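PDB 4OM9: serine protease pet from Escherichia coli, which probably acts as a secreted serine protease, an autotransporter enterotoxin of enteroaggregative strains, and is thought to target the cytoskeletal protein alpha-fodrin. Local coordinates for residues A[116-121]-A[219-224]. Sequence-based numbering, arbitrary orientation.
Sequences GADTSF and EDKWVL
Leu-224 N donates to Asp-118 O over 2.9 Å, a nearly straight bond that pins the loop 116-121 to the start of strand 221-232; residues 117-121 and 221-224 run almost at right angles. Beside it a water joins the two backbones, accepting from Asp-118 N and donating to Trp-222 O. The buried side is apolar. CB of Leu-224 lies 4.0 Å from CB of Ala-117, CG1 of Val-223 sits 3.6 Å from CB of Phe-121, and the Phe-121 side chain, whose end leads away from the strand, touches Ile-130 of helix 127-134. Strand 60-63 covers Ala-117 and Leu-224.

The polar side is more open to solvent, with Ser-120 exposed, yet its bonds are short. A chi1 of 174° swings the carboxylate of Asp-118 away from its own N and over Val-223, whose CG2 lies under OD1. Asp-118 OD1 takes two bonds from Ser-120: OG, 2.7 Å away, on its syn lone pair, and N from above the carboxylate plane, which together hold the group's rotation. Asp-118 OD2 meets Lys-221 NZ in a salt bridge of 2.5 Å, again on the syn side but 33° out of plane. The lysine, extended beyond CG, crosses the aspartate at about a right angle and adds only a weak bond from NZ to Ser-120 OG.

Asp-118 OD1 and Ser-120 N close an Asx turn, here docked on a strand of an antiparallel sheet in the protease domain, whose family belongs to the chymotrypsin-like PA clan.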
ATOM      1  N   GLY A 116       8.395   1.628  26.537  1.00 29.86           N
ATOM      2  CA  GLY A 116       8.737   2.749  27.399  1.00 29.61           C
ATOM      3  C   GLY A 116       9.769   3.690  26.799  1.00 29.54           C
ATOM      4  O   GLY A 116      10.398   3.369  25.796  1.00 30.54           O
ATOM      5  N   ALA A 117       9.956   4.856  27.404  1.00 30.88           N
ATOM      6  CA  ALA A 117      10.909   5.813  26.845  1.00 31.87           C
ATOM      7  C   ALA A 117      12.329   5.462  27.288  1.00 31.18           C
ATOM      8  O   ALA A 117      12.516   4.839  28.335  1.00 29.98           O
ATOM      9  CB  ALA A 117      10.544   7.238  27.249  1.00 29.13           C
ATOM     10  N   ASP A 118      13.318   5.851  26.479  1.00 29.99           N
ATOM     11  CA  ASP A 118      14.728   5.682  26.829  1.00 30.52           C
ATOM     12  C   ASP A 118      15.090   6.623  27.981  1.00 30.49           C
ATOM     13  O   ASP A 118      14.767   7.798  27.943  1.00 30.20           O
ATOM     14  CB  ASP A 118      15.616   5.951  25.607  1.00 32.78           C
ATOM     15  CG  ASP A 118      17.111   5.930  25.938  1.00 38.07           C
ATOM     16  OD1 ASP A 118      17.621   6.879  26.582  1.00 35.60           O
ATOM     17  OD2 ASP A 118      17.788   4.968  25.530  1.00 40.22           O
ATOM     18  N   THR A 119      15.771   6.096  28.991  1.00 30.93           N
ATOM     19  CA  THR A 119      16.100   6.840  30.209  1.00 33.43           C
ATOM     20  C   THR A 119      17.593   7.136  30.366  1.00 35.06           C
ATOM     21  O   THR A 119      18.091   7.203  31.484  1.00 32.63           O
ATOM     22  CB  THR A 119      15.663   6.057  31.480  1.00 35.32           C
ATOM     23  OG1 THR A 119      16.121   4.701  31.372  1.00 32.03           O
ATOM     24  CG2 THR A 119      14.150   6.055  31.636  1.00 30.71           C
ATOM     25  N   SER A 120      18.308   7.313  29.262  1.00 37.18           N
ATOM     26  CA  SER A 120      19.750   7.534  29.350  1.00 39.91           C
ATOM     27  C   SER A 120      20.174   9.020  29.445  1.00 45.83           C
ATOM     28  O   SER A 120      21.327   9.357  29.159  1.00 43.80           O
ATOM     29  CB  SER A 120      20.433   6.894  28.147  1.00 33.89           C
ATOM     30  OG  SER A 120      20.153   7.652  26.984  1.00 37.68           O
ATOM     31  N   PHE A 121      19.261   9.912  29.827  1.00 41.35           N
ATOM     32  CA  PHE A 121      19.656  11.304  30.014  1.00 39.85           C
ATOM     33  C   PHE A 121      20.409  11.516  31.334  1.00 40.25           C
ATOM     34  O   PHE A 121      19.930  11.154  32.397  1.00 35.85           O
ATOM     35  CB  PHE A 121      18.460  12.254  29.971  1.00 41.73           C
ATOM     36  CG  PHE A 121      18.858  13.698  30.153  1.00 39.67           C
ATOM     37  CD1 PHE A 121      19.567  14.359  29.158  1.00 37.66           C
ATOM     38  CD2 PHE A 121      18.569  14.371  31.325  1.00 36.73           C
ATOM     39  CE1 PHE A 121      19.961  15.661  29.323  1.00 40.16           C
ATOM     40  CE2 PHE A 121      18.957  15.684  31.496  1.00 38.57           C
ATOM     41  CZ  PHE A 121      19.661  16.335  30.494  1.00 36.89           C
ATOM     42  N   GLU A 219      23.908   8.394  19.432  1.00 60.03           N
ATOM     43  CA  GLU A 219      23.182   7.139  19.533  1.00 55.94           C
ATOM     44  C   GLU A 219      21.982   7.154  18.605  1.00 55.34           C
ATOM     45  O   GLU A 219      21.331   6.134  18.416  1.00 58.05           O
ATOM     46  CB  GLU A 219      22.745   6.892  20.976  1.00 57.10           C
ATOM     47  CG  GLU A 219      23.868   6.992  21.999  1.00 54.14           C
ATOM     48  CD  GLU A 219      24.752   5.751  22.051  1.00 61.07           C
ATOM     49  OE1 GLU A 219      25.207   5.280  20.988  1.00 64.71           O
ATOM     50  OE2 GLU A 219      24.998   5.247  23.167  1.00 64.80           O
ATOM     51  N   ASP A 220      21.710   8.323  18.028  1.00 54.22           N
ATOM     52  CA  ASP A 220      20.597   8.517  17.103  1.00 55.78           C
ATOM     53  C   ASP A 220      19.293   7.967  17.680  1.00 53.09           C
ATOM     54  O   ASP A 220      18.697   7.029  17.147  1.00 50.23           O
ATOM     55  CB  ASP A 220      20.918   7.877  15.754  1.00 52.92           C
ATOM     56  CG  ASP A 220      22.251   8.356  15.192  1.00 67.15           C
ATOM     57  OD1 ASP A 220      22.327   9.511  14.701  1.00 57.35           O
ATOM     58  OD2 ASP A 220      23.229   7.574  15.256  1.00 69.60           O
ATOM     59  N   LYS A 221      18.868   8.563  18.789  1.00 49.90           N
ATOM     60  CA  LYS A 221      17.661   8.130  19.474  1.00 43.64           C
ATOM     61  C   LYS A 221      17.062   9.233  20.333  1.00 38.40           C
ATOM     62  O   LYS A 221      17.776  10.032  20.925  1.00 36.22           O
ATOM     63  CB  LYS A 221      17.961   6.914  20.346  1.00 43.73           C
ATOM     64  CG  LYS A 221      19.062   7.155  21.372  1.00 42.92           C
ATOM     65  CD  LYS A 221      19.088   6.054  22.417  1.00 39.42           C
ATOM     66  CE  LYS A 221      20.102   6.356  23.519  1.00 41.12           C
ATOM     67  NZ  LYS A 221      20.084   5.298  24.572  1.00 36.90           N
ATOM     68  N   TRP A 222      15.739   9.252  20.414  1.00 36.40           N
ATOM     69  CA  TRP A 222      15.051  10.151  21.329  1.00 34.10           C
ATOM     70  C   TRP A 222      15.108   9.648  22.773  1.00 33.86           C
ATOM     71  O   TRP A 222      14.915   8.459  23.066  1.00 33.49           O
ATOM     72  CB  TRP A 222      13.600  10.344  20.895  1.00 32.98           C
ATOM     73  CG  TRP A 222      13.502  11.168  19.661  1.00 33.79           C
ATOM     74  CD1 TRP A 222      13.412  10.717  18.388  1.00 34.80           C
ATOM     75  CD2 TRP A 222      13.522  12.591  19.587  1.00 36.21           C
ATOM     76  NE1 TRP A 222      13.352  11.772  17.512  1.00 37.71           N
ATOM     77  CE2 TRP A 222      13.422  12.941  18.224  1.00 37.87           C
ATOM     78  CE3 TRP A 222      13.607  13.613  20.545  1.00 33.65           C
ATOM     79  CZ2 TRP A 222      13.409  14.263  17.785  1.00 39.25           C
ATOM     80  CZ3 TRP A 222      13.594  14.922  20.114  1.00 34.11           C
ATOM     81  CH2 TRP A 222      13.492  15.240  18.738  1.00 40.64           C
ATOM     82  N   VAL A 223      15.351  10.585  23.669  1.00 33.32           N
ATOM     83  CA  VAL A 223      15.663  10.274  25.034  1.00 35.74           C
ATOM     84  C   VAL A 223      14.704  11.065  25.881  1.00 33.51           C
ATOM     85  O   VAL A 223      14.375  12.187  25.534  1.00 32.83           O
ATOM     86  CB  VAL A 223      17.148  10.625  25.319  1.00 39.40           C
ATOM     87  CG1 VAL A 223      17.384  11.111  26.741  1.00 38.31           C
ATOM     88  CG2 VAL A 223      18.041   9.456  24.935  1.00 40.71           C
ATOM     89  N   LEU A 224      14.230  10.483  26.976  1.00 29.22           N
ATOM     90  CA  LEU A 224      13.383  11.225  27.890  1.00 27.83           C
ATOM     91  C   LEU A 224      14.210  12.221  28.707  1.00 33.01           C
ATOM     92  O   LEU A 224      14.942  11.803  29.602  1.00 33.46           O
ATOM     93  CB  LEU A 224      12.667  10.275  28.829  1.00 24.74           C
ATOM     94  CG  LEU A 224      11.608  10.865  29.752  1.00 26.94           C
ATOM     95  CD1 LEU A 224      10.389  11.310  28.949  1.00 25.26           C
ATOM     96  CD2 LEU A 224      11.234   9.809  30.796  1.00 27.94           C
TER
HETATM   97  O   HOH W   1      12.421   7.832  24.269  1.00 30.72           O